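Local coordinates for carbon monoxide dehydrogenase (Thermococcus sp. AM4, PDB 6T7J), which probably catalyses the oxidation of carbon monoxide to carbon dioxide, passing the electrons on through iron-sulfur clusters, at residues A[327-332]-A[353-358]; A[473-478]-A[502-507]; A[550-555]-A[574-579]. One frame throughout, in Å; residues are numbered along the deposited sequence.

Contact 1 (A[327-332]-A[353-358]); sequences LAIITG and QCYHTK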
loop_
_atom_site.group_PDB
_atom_site.type_symbol
_atom_site.label_atom_id
_atom_site.label_comp_id
_atom_site.label_asym_id
_atom_site.label_seq_id
_atom_site.Cartn_x
_atom_site.Cartn_y
_atom_site.Cartn_z
ATOM N N LEU A 327 -7.262 -1.805 29.591
ATOM C CA LEU A 327 -7.573 -2.260 30.940
ATOM C C LEU A 327 -6.346 -2.227 31.839
ATOM O O LEU A 327 -6.469 -1.969 33.043
ATOM C CB LEU A 327 -8.166 -3.667 30.893
ATOM C CG LEU A 327 -9.447 -3.794 30.066
ATOM C CD1 LEU A 327 -9.821 -5.253 29.860
ATOM C CD2 LEU A 327 -10.585 -3.028 30.726
ATOM N N ALA A 328 -5.155 -2.451 31.271
ATOM C CA ALA A 328 -3.944 -2.443 32.084
ATOM C C ALA A 328 -3.713 -1.074 32.706
ATOM O O ALA A 328 -3.255 -0.971 33.850
ATOM C CB ALA A 328 -2.740 -2.867 31.242
ATOM N N ILE A 329 -4.040 -0.007 31.974
ATOM C CA ILE A 329 -3.912 1.334 32.532
ATOM C C ILE A 329 -5.000 1.585 33.565
ATOM O O ILE A 329 -4.816 2.380 34.495
ATOM C CB ILE A 329 -3.944 2.382 31.403
ATOM C CG1 ILE A 329 -2.976 1.989 30.285
ATOM C CG2 ILE A 329 -3.614 3.768 31.937
ATOM C CD1 ILE A 329 -3.067 2.876 29.060
ATOM N N ILE A 330 -6.145 0.910 33.435
ATOM C CA ILE A 330 -7.259 1.130 34.355
ATOM C C ILE A 330 -7.057 0.421 35.685
ATOM O O ILE A 330 -7.803 0.682 36.638
ATOM C CB ILE A 330 -8.556 0.727 33.627
ATOM C CG1 ILE A 330 -8.607 1.438 32.272
ATOM C CG2 ILE A 330 -9.792 1.091 34.435
ATOM C CD1 ILE A 330 -9.883 1.239 31.510
ATOM N N THR A 331 -6.048 -0.452 35.790
ATOM C CA THR A 331 -5.658 -0.959 37.102
ATOM C C THR A 331 -5.169 0.166 38.004
ATOM O O THR A 331 -5.266 0.064 39.232
ATOM C CB THR A 331 -4.569 -2.025 36.968
ATOM O OG1 THR A 331 -3.363 -1.423 36.478
ATOM C CG2 THR A 331 -5.009 -3.134 36.023
ATOM N N GLY A 332 -4.650 1.242 37.417
ATOM C CA GLY A 332 -4.140 2.363 38.177
ATOM C C GLY A 332 -2.724 2.207 38.677
ATOM O O GLY A 332 -2.247 3.076 39.415
ATOM N N GLN A 353 -4.380 9.522 30.440
ATOM C CA GLN A 353 -4.486 10.887 30.932
ATOM C C GLN A 353 -5.424 11.012 32.123
ATOM O O GLN A 353 -5.449 12.070 32.760
ATOM C CB GLN A 353 -4.930 11.820 29.804
ATOM C CG GLN A 353 -3.761 12.472 29.080
ATOM C CD GLN A 353 -4.144 13.041 27.728
ATOM O OE1 GLN A 353 -5.195 12.715 27.178
ATOM N NE2 GLN A 353 -3.287 13.897 27.184
ATOM N N CYS A 354 -6.185 9.969 32.447
ATOM C CA CYS A 354 -6.984 9.972 33.663
ATOM C C CYS A 354 -6.244 9.342 34.837
ATOM O O CYS A 354 -6.834 9.167 35.908
ATOM C CB CYS A 354 -8.318 9.262 33.423
ATOM S SG CYS A 354 -9.470 10.204 32.395
ATOM N N TYR A 355 -4.975 8.997 34.652
ATOM C CA TYR A 355 -4.126 8.511 35.732
ATOM C C TYR A 355 -2.813 9.288 35.671
ATOM O O TYR A 355 -2.714 10.365 35.069
ATOM C CB TYR A 355 -3.897 6.998 35.625
ATOM C CG TYR A 355 -5.154 6.162 35.653
ATOM C CD1 TYR A 355 -5.886 5.931 34.494
ATOM C CD2 TYR A 355 -5.604 5.590 36.837
ATOM C CE1 TYR A 355 -7.035 5.162 34.517
ATOM C CE2 TYR A 355 -6.750 4.820 36.870
ATOM C CZ TYR A 355 -7.462 4.611 35.709
ATOM O OH TYR A 355 -8.604 3.845 35.737
ATOM N N HIS A 356 -1.780 8.739 36.304
ATOM C CA HIS A 356 -0.423 9.248 36.188
ATOM C C HIS A 356 0.352 8.596 35.052
ATOM O O HIS A 356 1.439 9.075 34.711
ATOM C CB HIS A 356 0.337 9.029 37.501
ATOM C CG HIS A 356 0.589 7.586 37.819
ATOM N ND1 HIS A 356 -0.320 6.590 37.536
ATOM C CD2 HIS A 356 1.651 6.972 38.394
ATOM C CE1 HIS A 356 0.167 5.426 37.923
ATOM N NE2 HIS A 356 1.363 5.630 38.447
ATOM N N THR A 357 -0.196 7.535 34.459
ATOM C CA THR A 357 0.537 6.699 33.517
ATOM C C THR A 357 1.091 7.510 32.354
ATOM O O THR A 357 0.405 8.363 31.784
ATOM C CB THR A 357 -0.381 5.596 32.986
ATOM O OG1 THR A 357 -0.831 4.782 34.078
ATOM C CG2 THR A 357 0.345 4.728 31.967
ATOM N N LYS A 358 2.345 7.233 32.002
ATOM C CA LYS A 358 3.005 7.861 30.867
ATOM C C LYS A 358 3.075 6.881 29.698
ATOM O O LYS A 358 3.580 5.762 29.842
ATOM C CB LYS A 358 4.409 8.336 31.245
ATOM C CG LYS A 358 4.420 9.473 32.253
ATOM C CD LYS A 358 5.594 9.352 33.208
ATOM C CE LYS A 358 5.792 10.636 33.999
ATOM N NZ LYS A 358 6.158 11.782 33.120
HETATM O O HOH W 1 -2.191 3.098 35.548
#

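Contact 2 (A[473-478]-A[502-507]); sequences DVLVVG and PGLKKI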
loop_
_atom_site.group_PDB
_atom_site.type_symbol
_atom_site.label_atom_id
_atom_site.label_comp_id
_atom_site.label_asym_id
_atom_site.label_seq_id
_atom_site.Cartn_x
_atom_site.Cartn_y
_atom_site.Cartn_z
ATOM N N ASP A 473 -7.543 -35.207 21.124
ATOM C CA ASP A 473 -6.180 -35.660 20.840
ATOM C C ASP A 473 -5.595 -34.953 19.615
ATOM O O ASP A 473 -5.088 -35.586 18.686
ATOM C CB ASP A 473 -6.129 -37.182 20.672
ATOM C CG ASP A 473 -5.874 -37.904 21.980
ATOM O OD1 ASP A 473 -5.328 -37.275 22.910
ATOM O OD2 ASP A 473 -6.221 -39.100 22.077
ATOM N N VAL A 474 -5.663 -33.624 19.624
ATOM C CA VAL A 474 -5.075 -32.793 18.578
ATOM C C VAL A 474 -4.083 -31.845 19.238
ATOM O O VAL A 474 -4.470 -31.012 20.068
ATOM C CB VAL A 474 -6.140 -32.010 17.794
ATOM C CG1 VAL A 474 -5.495 -31.236 16.656
ATOM C CG2 VAL A 474 -7.213 -32.950 17.266
ATOM N N LEU A 475 -2.808 -31.973 18.872
ATOM C CA LEU A 475 -1.772 -31.104 19.412
ATOM C C LEU A 475 -1.989 -29.675 18.934
ATOM O O LEU A 475 -2.011 -29.405 17.722
ATOM C CB LEU A 475 -0.391 -31.611 19.004
ATOM C CG LEU A 475 0.815 -30.755 19.396
ATOM C CD1 LEU A 475 0.878 -30.550 20.905
ATOM C CD2 LEU A 475 2.099 -31.386 18.884
ATOM N N VAL A 476 -2.144 -28.765 19.887
ATOM C CA VAL A 476 -2.414 -27.357 19.641
ATOM C C VAL A 476 -1.114 -26.588 19.806
ATOM O O VAL A 476 -0.496 -26.629 20.880
ATOM C CB VAL A 476 -3.495 -26.832 20.601
ATOM C CG1 VAL A 476 -3.685 -25.350 20.452
ATOM C CG2 VAL A 476 -4.803 -27.541 20.353
ATOM N N VAL A 477 -0.675 -25.895 18.760
ATOM C CA VAL A 477 0.391 -24.914 18.874
ATOM C C VAL A 477 -0.193 -23.575 18.456
ATOM O O VAL A 477 -1.270 -23.511 17.862
ATOM C CB VAL A 477 1.629 -25.263 18.021
ATOM C CG1 VAL A 477 2.039 -26.709 18.243
ATOM C CG2 VAL A 477 1.355 -24.996 16.553
ATOM N N GLY A 478 0.503 -22.495 18.781
ATOM C CA GLY A 478 -0.020 -21.205 18.360
ATOM C C GLY A 478 0.839 -20.042 18.797
ATOM O O GLY A 478 1.772 -20.182 19.596
ATOM N N PRO A 502 -6.580 -38.983 25.717
ATOM C CA PRO A 502 -5.642 -40.005 26.222
ATOM C C PRO A 502 -4.293 -39.999 25.522
ATOM O O PRO A 502 -3.257 -40.009 26.195
ATOM C CB PRO A 502 -6.407 -41.317 25.994
ATOM C CG PRO A 502 -7.398 -41.003 24.921
ATOM C CD PRO A 502 -7.798 -39.578 25.145
ATOM N N GLY A 503 -4.272 -39.973 24.189
ATOM C CA GLY A 503 -2.999 -40.027 23.483
ATOM C C GLY A 503 -2.148 -38.792 23.715
ATOM O O GLY A 503 -0.942 -38.890 23.978
ATOM N N LEU A 504 -2.762 -37.610 23.616
ATOM C CA LEU A 504 -2.030 -36.376 23.873
ATOM C C LEU A 504 -1.559 -36.313 25.319
ATOM O O LEU A 504 -0.439 -35.876 25.592
ATOM C CB LEU A 504 -2.900 -35.165 23.533
ATOM C CG LEU A 504 -2.192 -33.809 23.453
ATOM C CD1 LEU A 504 -0.981 -33.877 22.531
ATOM C CD2 LEU A 504 -3.160 -32.729 22.994
ATOM N N LYS A 505 -2.399 -36.754 26.259
ATOM C CA LYS A 505 -1.993 -36.806 27.661
ATOM C C LYS A 505 -0.758 -37.684 27.840
ATOM O O LYS A 505 0.227 -37.280 28.474
ATOM C CB LYS A 505 -3.157 -37.321 28.511
ATOM C CG LYS A 505 -2.900 -37.390 30.004
ATOM C CD LYS A 505 -4.184 -37.696 30.766
ATOM C CE LYS A 505 -5.340 -36.829 30.283
ATOM N NZ LYS A 505 -6.615 -37.141 30.992
ATOM N N LYS A 506 -0.792 -38.889 27.265
ATOM C CA LYS A 506 0.336 -39.804 27.395
ATOM C C LYS A 506 1.603 -39.210 26.798
ATOM O O LYS A 506 2.673 -39.272 27.413
ATOM C CB LYS A 506 0.008 -41.143 26.731
ATOM C CG LYS A 506 -1.234 -41.819 27.282
ATOM C CD LYS A 506 -1.495 -43.153 26.609
ATOM C CE LYS A 506 -2.028 -44.164 27.608
ATOM N NZ LYS A 506 -0.949 -44.677 28.497
ATOM N N ILE A 507 1.508 -38.604 25.611
ATOM C CA ILE A 507 2.731 -38.124 24.974
ATOM C C ILE A 507 3.255 -36.855 25.648
ATOM O O ILE A 507 4.475 -36.656 25.743
ATOM C CB ILE A 507 2.517 -37.930 23.460
ATOM C CG1 ILE A 507 3.865 -37.982 22.740
ATOM C CG2 ILE A 507 1.783 -36.631 23.159
ATOM C CD1 ILE A 507 3.764 -37.807 21.250
#

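Contact 3 (A[550-555]-A[574-579]); sequences GSAPEW and THLGVV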
loop_
_atom_site.group_PDB
_atom_site.type_symbol
_atom_site.label_atom_id
_atom_site.label_comp_id
_atom_site.label_asym_id
_atom_site.label_seq_id
_atom_site.Cartn_x
_atom_site.Cartn_y
_atom_site.Cartn_z
ATOM N N GLY A 550 -5.041 -24.576 10.578
ATOM C CA GLY A 550 -4.738 -23.345 11.269
ATOM C C GLY A 550 -6.022 -22.595 11.562
ATOM O O GLY A 550 -7.064 -22.861 10.969
ATOM N N SER A 551 -5.935 -21.645 12.489
ATOM C CA SER A 551 -7.135 -20.904 12.853
ATOM C C SER A 551 -6.774 -19.536 13.414
ATOM O O SER A 551 -5.802 -19.396 14.160
ATOM C CB SER A 551 -7.973 -21.675 13.877
ATOM O OG SER A 551 -8.631 -20.778 14.756
ATOM N N ALA A 552 -7.582 -18.537 13.050
ATOM C CA ALA A 552 -7.547 -17.201 13.644
ATOM C C ALA A 552 -8.938 -16.921 14.201
ATOM O O ALA A 552 -9.800 -16.365 13.501
ATOM C CB ALA A 552 -7.129 -16.146 12.622
ATOM N N PRO A 553 -9.202 -17.288 15.458
ATOM C CA PRO A 553 -10.588 -17.247 15.951
ATOM C C PRO A 553 -11.134 -15.847 16.172
ATOM O O PRO A 553 -12.351 -15.655 16.072
ATOM C CB PRO A 553 -10.518 -18.031 17.271
ATOM C CG PRO A 553 -9.196 -18.737 17.255
ATOM C CD PRO A 553 -8.283 -17.884 16.438
ATOM N N GLU A 554 -10.290 -14.866 16.490
ATOM C CA GLU A 554 -10.766 -13.543 16.890
ATOM C C GLU A 554 -9.943 -12.446 16.225
ATOM O O GLU A 554 -9.677 -11.397 16.822
ATOM C CB GLU A 554 -10.738 -13.387 18.412
ATOM C CG GLU A 554 -11.422 -14.517 19.172
ATOM C CD GLU A 554 -11.153 -14.476 20.663
ATOM O OE1 GLU A 554 -10.817 -13.392 21.184
ATOM O OE2 GLU A 554 -11.283 -15.531 21.317
ATOM N N TRP A 555 -9.548 -12.663 14.973
ATOM C CA TRP A 555 -8.639 -11.750 14.295
ATOM C C TRP A 555 -9.292 -10.388 14.055
ATOM O O TRP A 555 -10.517 -10.253 13.994
ATOM C CB TRP A 555 -8.178 -12.345 12.964
ATOM C CG TRP A 555 -9.245 -12.362 11.914
ATOM C CD1 TRP A 555 -10.151 -13.355 11.681
ATOM C CD2 TRP A 555 -9.517 -11.336 10.948
ATOM N NE1 TRP A 555 -10.971 -13.011 10.634
ATOM C CE2 TRP A 555 -10.604 -11.778 10.167
ATOM C CE3 TRP A 555 -8.946 -10.090 10.668
ATOM C CZ2 TRP A 555 -11.131 -11.016 9.125
ATOM C CZ3 TRP A 555 -9.472 -9.336 9.636
ATOM C CH2 TRP A 555 -10.554 -9.800 8.877
ATOM N N THR A 574 -7.397 -23.281 6.687
ATOM C CA THR A 574 -7.290 -22.158 7.613
ATOM C C THR A 574 -8.678 -21.640 7.968
ATOM O O THR A 574 -9.407 -21.156 7.095
ATOM C CB THR A 574 -6.439 -21.038 7.008
ATOM O OG1 THR A 574 -5.115 -21.529 6.755
ATOM C CG2 THR A 574 -6.361 -19.844 7.952
ATOM N N HIS A 575 -9.025 -21.721 9.250
ATOM C CA HIS A 575 -10.319 -21.283 9.752
ATOM C C HIS A 575 -10.250 -19.842 10.240
ATOM O O HIS A 575 -9.252 -19.418 10.832
ATOM C CB HIS A 575 -10.786 -22.187 10.895
ATOM C CG HIS A 575 -11.678 -21.500 11.883
ATOM N ND1 HIS A 575 -11.245 -21.103 13.130
ATOM C CD2 HIS A 575 -12.980 -21.135 11.806
ATOM C CE1 HIS A 575 -12.242 -20.529 13.780
ATOM N NE2 HIS A 575 -13.306 -20.533 12.996
ATOM N N LEU A 576 -11.321 -19.094 9.986
ATOM C CA LEU A 576 -11.480 -17.735 10.481
ATOM C C LEU A 576 -12.678 -17.688 11.417
ATOM O O LEU A 576 -13.757 -18.184 11.075
ATOM C CB LEU A 576 -11.673 -16.744 9.331
ATOM C CG LEU A 576 -10.637 -16.758 8.208
ATOM C CD1 LEU A 576 -10.907 -15.621 7.239
ATOM C CD2 LEU A 576 -9.229 -16.667 8.774
ATOM N N GLY A 577 -12.488 -17.095 12.591
ATOM C CA GLY A 577 -13.564 -16.966 13.552
ATOM C C GLY A 577 -14.244 -15.616 13.482
ATOM O O GLY A 577 -15.262 -15.386 14.140
ATOM N N VAL A 578 -13.674 -14.709 12.695
ATOM C CA VAL A 578 -14.283 -13.422 12.381
ATOM C C VAL A 578 -14.483 -13.371 10.874
ATOM O O VAL A 578 -13.577 -13.729 10.112
ATOM C CB VAL A 578 -13.418 -12.244 12.872
ATOM C CG1 VAL A 578 -13.966 -10.920 12.360
ATOM C CG2 VAL A 578 -13.344 -12.237 14.392
ATOM N N VAL A 579 -15.667 -12.947 10.448
ATOM C CA VAL A 579 -16.038 -12.971 9.034
ATOM C C VAL A 579 -15.278 -11.882 8.288
ATOM O O VAL A 579 -15.450 -10.692 8.586
ATOM C CB VAL A 579 -17.554 -12.805 8.852
ATOM C CG1 VAL A 579 -17.929 -12.965 7.390
ATOM C CG2 VAL A 579 -18.309 -13.806 9.716
#

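Contact 1 (A[327-332]-A[353-358])
Tyr355 carries this contact by laying its ring against the C-terminal end of helix 325-330 and the glycine that follows, so that the ring packs flat on a backbone carbonyl. With chi1 at -59°, CG is anti to the carbonyl carbon and the ring leaves CB in the direction of that helix end. Of the ring atoms nearest the root, CD1 meets the branch methyl CG2 of Ile329 at 4.0 Å, while on the other flank CD2 lies 3.8 Å from CA of Gly332. The carbonyl oxygen of Ile329 sits over the middle of the ring, 3.5 Å above its plane. Farther out, CZ approaches CA of Ile330 at 3.7 Å, and at the tip OH reaches CG2 of Ile330 at 3.3 Å. That hydroxyl has weak hydrogen bonds with Glu30 and Lys26, and Arg403 makes a cation-pi contact with the ring.

The two segments lead into adjacent strands, 336-339 and 358-361, of a parallel sheet with the 3-2-1-4-5-6 order of a Rossmann-like fold, and the helix end and the loop meet just ahead of those strands. Gly332, with phi at 83°, turns the chain out of the helix, and its N still bonds to the Ile329 oxygen.

A water donates to that same oxygen, Ile329 O, at 2.9 Å and also donates to Thr357 OG1 at 2.6 Å, bridging backbone and side chain. Thr357 OG1 is bonded in addition to Val334 O, so this buried hydroxyl has two partners. Alongside the bridge, CG2 of Ile329 packs 3.7 Å from Thr357 OG1.

Contact 2 (A[473-478]-A[502-507])
A Schellman motif ends helix 460-471, and its C-prime residue, Asp473, turns from that helix end to grip the start of another, helix 502-511. The positive phi of Asp473, 62°, belongs to the motif, in which Val474 N returns to Leu469 O and Asp473 N to Ile470 O. Its carboxylate spans two amides of the first turn of helix 502-511. OD1 accepts from Leu504 N at 2.7 Å in a nearly straight bond (172°), although the donor stands well above the carboxylate plane. OD2 takes Gly503 N at 3.0 Å from the syn side, somewhat out of the carboxylate plane and along a more bent path. Pro502 has no N-H to offer and meets the acid through carbon instead, its CD lying 3.5 Å from OD2 of Asp473. A negative group at this end of a helix would be favoured by the helix dipole.

Beyond the acid the chain runs on as strand 474-478, between strands 444-448 and 516-518 of a parallel, Rossmann-like sheet; helix 502-511 leads into the latter.

Leu504 makes the apolar half of the contact. CG is anti to the backbone N (chi1 -167°), and the forked end reaches Val474 and Leu475: CD2 touches Val474 O at 3.6 Å, while CD1 meets CD1 of Leu475 at 4.1 Å, the two leucines crossing at about a right angle. Ile470 and Pro515 pack against Leu504 as well, and Leu433 against Leu475.

Contact 3 (A[550-555]-A[574-579])
Trp555 and Val578 touch in two ways at once, by a hydrogen bond and by CH-pi packing. The indole NE1 donates to Val578 O at 2.8 Å, a bent bond (145°) in which the donor stands above the carbonyl plane. Over the indole face, CB of Val578 lies 3.8 Å from the centroid of the five-membered ring. What brings the indole back over the neighbouring chain is chi1 of Trp555, 72°, with CG between the backbone N and the carbonyl carbon.

Within the ladder, on the face that carries Ser551 and His575, Ser551 OG and His575 ND1 share a hydrogen bond of 3.1 Å, the hydroxyl lying at the edge of the imidazole near its plane. NE2 of His575 is bonded to Glu607 O, so both ring nitrogens are engaged and the ring is fixed in rotation.

Strands 548-552 and 574-576 form, with helix 558-569, a beta-alpha-beta unit of a parallel sheet. Backbone bonds set the register that brings Ser551 beside His575 and lead the chains on to Trp555 and Val578. His575 N donates to Gly550 O at 2.8 Å, and Ala552 N to His575 O at 2.9 Å. The ladder ends as Gly577 N donates to Ala552 O, also at 2.9 Å. Beyond it the chains stay close, with Pro553 O 3.1 Å from CA of Gly577.

Farther out, Ala560 and Val561 of helix 558-569 back the tryptophan, and Ala59 of the second subunit packs on it. The Trp555 side chain is about 7 Å from the broken iron-sulfur cluster, whose pocket includes the next residues, Met556 and Ser557, and Lys559.

How the contacts relate
From the N terminus the three contacts close in series, none enclosing or crossing another. Contact 1 closes a loop of 20 residues containing strand 336-339 and helix 347-352, and lies beside the earlier of two parallel sheets that share one strand order, ahead of its strands 336-339 and 358-361. The other two both reach the second sheet. Contact 2 closes 23 residues around helix 480-489 and ties strand 474-478 to helix 502-511, whereas contact 3 closes 18 residues around helix 558-569 and joins two neighbouring strands. Strand 444-448 lies between the strands of contacts 2 and 3, whose nearest atoms are about 7 Å apart. Contact 1 stands off, its centre 40 Å from that of contact 2.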